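Local coordinates for putative lipid-transfer protein DIR1 (Arabidopsis thaliana, PDB 2RKN), which probably carries lipids, binding lysophospholipid in its hydrophobic cavity, and is required for long-distance signalling in systemic acquired resistance, at residues Ala18-Pro24 / Gly56-Ala62. Residues are numbered along the deposited sequence; the frame is centred on the assembly and turned at random.
Sequences AVSKENP and GVDPELA. With LP3 ((7R)-4,7-dihydroxy-N,N,N-trimethyl-10-oxo-3,5,9-trioxa-4-phosphaheptacosan-1-aminium 4-oxide), chain F; LP3 ((7R)-4,7-dihydroxy-N,N,N-trimethyl-10-oxo-3,5,9-trioxa-4-phosphaheptacosan-1-aminium 4-oxide), chain E.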
loop_
_atom_site.group_PDB
_atom_site.type_symbol
_atom_site.label_atom_id
_atom_site.label_comp_id
_atom_site.label_asym_id
_atom_site.label_seq_id
_atom_site.Cartn_x
_atom_site.Cartn_y
_atom_site.Cartn_z
ATOM N N ALA A 18 3.345 6.928 -2.168
ATOM C CA ALA A 18 2.298 6.747 -3.197
ATOM C C ALA A 18 0.909 6.595 -2.583
ATOM O O ALA A 18 -0.089 6.676 -3.360
ATOM C CB ALA A 18 2.654 5.497 -4.045
ATOM N N VAL A 19 0.802 6.559 -1.246
ATOM C CA VAL A 19 -0.510 6.495 -0.634
ATOM C C VAL A 19 -0.758 7.634 0.354
ATOM O O VAL A 19 -1.723 7.557 1.135
ATOM C CB VAL A 19 -0.766 5.091 -0.006
ATOM C CG1 VAL A 19 -0.673 4.038 -1.111
ATOM C CG2 VAL A 19 0.242 4.777 1.152
ATOM N N SER A 20 0.124 8.636 0.344
ATOM C CA SER A 20 0.047 9.676 1.349
ATOM C C SER A 20 -1.109 10.604 1.011
ATOM O O SER A 20 -1.296 10.919 -0.169
ATOM C CB SER A 20 1.318 10.450 1.419
ATOM O OG SER A 20 2.395 9.698 2.028
ATOM N N LYS A 21 -1.850 11.034 2.042
ATOM C CA LYS A 21 -2.921 11.987 1.882
ATOM C C LYS A 21 -2.362 13.258 1.279
ATOM O O LYS A 21 -2.943 13.806 0.337
ATOM C CB LYS A 21 -3.526 12.309 3.241
ATOM C CG LYS A 21 -4.440 11.218 3.737
ATOM C CD LYS A 21 -5.667 11.841 4.389
ATOM C CE LYS A 21 -6.757 10.804 4.584
ATOM N NZ LYS A 21 -6.443 10.011 5.793
ATOM N N GLU A 22 -1.246 13.691 1.830
ATOM C CA GLU A 22 -0.659 14.992 1.461
ATOM C C GLU A 22 0.433 14.739 0.437
ATOM O O GLU A 22 1.364 13.951 0.666
ATOM C CB GLU A 22 -0.166 15.812 2.698
ATOM C CG GLU A 22 0.599 17.084 2.331
ATOM C CD GLU A 22 0.810 18.101 3.465
ATOM O OE1 GLU A 22 1.096 17.675 4.591
ATOM O OE2 GLU A 22 0.735 19.342 3.204
ATOM N N ASN A 23 0.302 15.422 -0.718
ATOM C CA ASN A 23 1.350 15.397 -1.725
ATOM C C ASN A 23 1.834 13.952 -2.078
ATOM O O ASN A 23 3.051 13.702 -2.084
ATOM C CB ASN A 23 2.565 16.256 -1.405
ATOM C CG ASN A 23 2.176 17.705 -1.004
ATOM O OD1 ASN A 23 1.128 18.185 -1.388
ATOM N ND2 ASN A 23 3.042 18.340 -0.220
ATOM N N PRO A 24 0.877 13.123 -2.487
ATOM C CA PRO A 24 1.292 11.774 -2.932
ATOM C C PRO A 24 2.089 11.853 -4.186
ATOM O O PRO A 24 2.049 12.900 -4.880
ATOM C CB PRO A 24 -0.036 11.080 -3.177
ATOM C CG PRO A 24 -0.988 12.239 -3.582
ATOM C CD PRO A 24 -0.582 13.294 -2.606
ATOM N N GLY A 56 -0.381 9.019 7.931
ATOM C CA GLY A 56 -0.936 9.916 6.872
ATOM C C GLY A 56 -1.274 9.171 5.599
ATOM O O GLY A 56 -1.193 9.715 4.500
ATOM N N VAL A 57 -1.754 7.946 5.748
ATOM C CA VAL A 57 -2.203 7.146 4.572
ATOM C C VAL A 57 -3.634 7.390 4.119
ATOM O O VAL A 57 -4.559 7.378 4.946
ATOM C CB VAL A 57 -2.079 5.645 4.934
ATOM C CG1 VAL A 57 -2.491 4.827 3.700
ATOM C CG2 VAL A 57 -0.672 5.397 5.291
ATOM N N ASP A 58 -3.843 7.568 2.789
ATOM C CA ASP A 58 -5.148 7.771 2.278
ATOM C C ASP A 58 -5.754 6.450 1.906
ATOM O O ASP A 58 -5.193 5.751 1.096
ATOM C CB ASP A 58 -5.112 8.657 1.038
ATOM C CG ASP A 58 -6.457 8.969 0.585
ATOM O OD1 ASP A 58 -7.154 9.628 1.384
ATOM O OD2 ASP A 58 -6.864 8.594 -0.542
ATOM N N PRO A 59 -6.861 6.042 2.560
ATOM C CA PRO A 59 -7.358 4.702 2.189
ATOM C C PRO A 59 -7.785 4.572 0.696
ATOM O O PRO A 59 -7.539 3.510 0.105
ATOM C CB PRO A 59 -8.545 4.474 3.157
ATOM C CG PRO A 59 -8.916 5.761 3.644
ATOM C CD PRO A 59 -7.692 6.663 3.599
ATOM N N GLU A 60 -8.271 5.640 0.089
ATOM C CA GLU A 60 -8.672 5.596 -1.323
ATOM C C GLU A 60 -7.471 5.378 -2.242
ATOM O O GLU A 60 -7.508 4.537 -3.153
ATOM C CB GLU A 60 -9.474 6.823 -1.690
ATOM C CG GLU A 60 -10.940 6.677 -1.315
ATOM C CD GLU A 60 -11.737 7.918 -1.674
ATOM O OE1 GLU A 60 -12.816 7.799 -2.316
ATOM O OE2 GLU A 60 -11.268 9.028 -1.332
ATOM N N LEU A 61 -6.399 6.139 -2.025
ATOM C CA LEU A 61 -5.188 5.950 -2.826
ATOM C C LEU A 61 -4.603 4.594 -2.599
ATOM O O LEU A 61 -4.045 3.995 -3.533
ATOM C CB LEU A 61 -4.096 6.964 -2.507
ATOM C CG LEU A 61 -4.228 8.423 -2.894
ATOM C CD1 LEU A 61 -3.100 9.101 -2.127
ATOM C CD2 LEU A 61 -4.085 8.676 -4.408
ATOM N N ALA A 62 -4.682 4.095 -1.356
ATOM C CA ALA A 62 -4.106 2.785 -1.054
ATOM C C ALA A 62 -4.873 1.747 -1.871
ATOM O O ALA A 62 -4.260 0.899 -2.538
ATOM C CB ALA A 62 -4.187 2.516 0.443
HETATM C C1 LP3 F . 7.717 0.643 14.864
HETATM C C2 LP3 F . 6.668 1.090 13.909
HETATM C C3 LP3 F . 6.228 -0.042 13.046
HETATM C C4 LP3 F . 10.321 -2.161 14.163
HETATM C C11 LP3 F . 4.509 -0.558 11.753
HETATM C C12 LP3 F . 3.330 0.128 11.117
HETATM C C13 LP3 F . 2.800 -0.634 9.906
HETATM C C14 LP3 F . 1.844 0.290 9.149
HETATM C C15 LP3 F . 0.759 -0.542 8.501
HETATM C C16 LP3 F . -0.133 0.218 7.545
HETATM C C17 LP3 F . -0.731 -0.744 6.519
HETATM C C18 LP3 F . -1.913 -0.109 5.799
HETATM C C19 LP3 F . -2.280 -0.698 4.439
HETATM C C20 LP3 F . -3.801 -0.566 4.432
HETATM C C21 LP3 F . -4.449 -0.245 3.112
HETATM C C22 LP3 F . -5.918 0.132 3.303
HETATM C C23 LP3 F . -6.805 0.111 2.035
HETATM C C24 LP3 F . -8.189 0.719 2.320
HETATM C C25 LP3 F . -9.107 0.853 1.093
HETATM C C26 LP3 F . -10.317 1.795 1.279
HETATM C C27 LP3 F . -10.903 2.416 -0.014
HETATM C C28 LP3 F . -11.782 3.657 0.162
HETATM O O2 LP3 F . 5.677 1.716 14.538
HETATM O O3 LP3 F . 4.924 -0.160 12.935
HETATM O O11 LP3 F . 5.034 -1.484 11.169
HETATM O O1P LP3 F . 11.054 0.813 15.805
HETATM O O2P LP3 F . 10.925 0.453 13.379
HETATM O O3P LP3 F . 8.912 1.208 14.588
HETATM O O4P LP3 F . 9.704 -1.168 14.961
HETATM P P LP3 F . 10.143 0.284 14.690
HETATM C C1 LP3 E . 11.767 3.614 8.742
HETATM C C2 LP3 E . 11.059 3.264 9.996
HETATM C C3 LP3 E . 9.906 2.374 9.704
HETATM C C4 LP3 E . 14.656 7.245 7.972
HETATM C C11 LP3 E . 7.715 2.661 9.604
HETATM C C12 LP3 E . 6.829 1.642 8.909
HETATM C C13 LP3 E . 6.213 2.180 7.619
HETATM C C14 LP3 E . 4.688 2.217 7.690
HETATM C C15 LP3 E . 4.270 3.061 6.506
HETATM C C16 LP3 E . 2.824 2.913 6.103
HETATM C C17 LP3 E . 2.791 2.807 4.586
HETATM C C18 LP3 E . 1.550 2.087 4.116
HETATM C C19 LP3 E . 1.807 1.541 2.721
HETATM C C20 LP3 E . 0.645 0.752 2.204
HETATM C C21 LP3 E . 1.333 -0.099 1.170
HETATM C C22 LP3 E . 0.412 -0.516 0.053
HETATM C C23 LP3 E . -1.042 -0.687 0.402
HETATM C C24 LP3 E . -1.648 -1.402 -0.780
HETATM C C25 LP3 E . -3.104 -1.619 -0.529
HETATM C C26 LP3 E . -3.457 -2.907 -1.227
HETATM C C27 LP3 E . -4.936 -3.007 -1.450
HETATM C C28 LP3 E . -5.662 -3.349 -0.164
HETATM O O2 LP3 E . 11.903 2.628 10.805
HETATM O O3 LP3 E . 8.901 3.003 9.134
HETATM O O11 LP3 E . 7.309 3.185 10.624
HETATM O O1P LP3 E . 13.126 5.356 6.460
HETATM O O2P LP3 E . 14.288 3.593 7.785
HETATM O O3P LP3 E . 12.321 4.838 8.761
HETATM O O4P LP3 E . 14.525 5.952 8.560
HETATM P P LP3 E . 13.572 4.946 7.874
HETATM O O HOH W 1 -0.063 12.382 4.289
#
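The flat carboxylate of D58 meets K21 at one oxygen and the first turn of the helix it caps at the other. K21 CE lies 3.4 Å from D58 OD1, with the two side chains crossing at about a right angle. D58 OD2 accepts a hydrogen bond from L61 N at 2.9 Å, on its anti side and 27° out of the carboxylate plane. CG of D58 stands anti to the backbone N (chi1 -175°), which turns the carboxylate to the start of helix 59-68 as its N-cap. The ring of P24 brings CB to within 3.8 Å of L61 CD1.

Between the backbones, S20 and V57 form a single beta bridge. D58 N donates to V19 O at 2.7 Å, almost straight at 178°. K21 N donates to G56 O at 2.9 Å. That oxygen also accepts a hydrogen bond from a water, which itself accepts one from E22 N. G56 has positive phi and ends helix 50-55 in a Schellman motif. The bridge thus ties the loop after helix 9-15 to the turn between helices 50-55 and 59-68, in the all-helical, disulfide-linked fold of plant lipid-transfer proteins. K21 NZ adds a weak bond to V57 O. L61 and K21 each have two conformers, and their side-chain contacts hold for one. S20 OG hydrogen-bonds to K16 O, just before 18-24.

The apolar side faces the lipid. V19 and V57 lie side by side, with V19 CG2 3.7 Å from V57 CG1. The other branch, V19 CG1, packs 3.7 Å from A62 CA. V19 CG2 and A62 O also reach the acyl chain of one bound lysophospholipid. A62 CB and the P59 ring, through CB, touch the chain of the second.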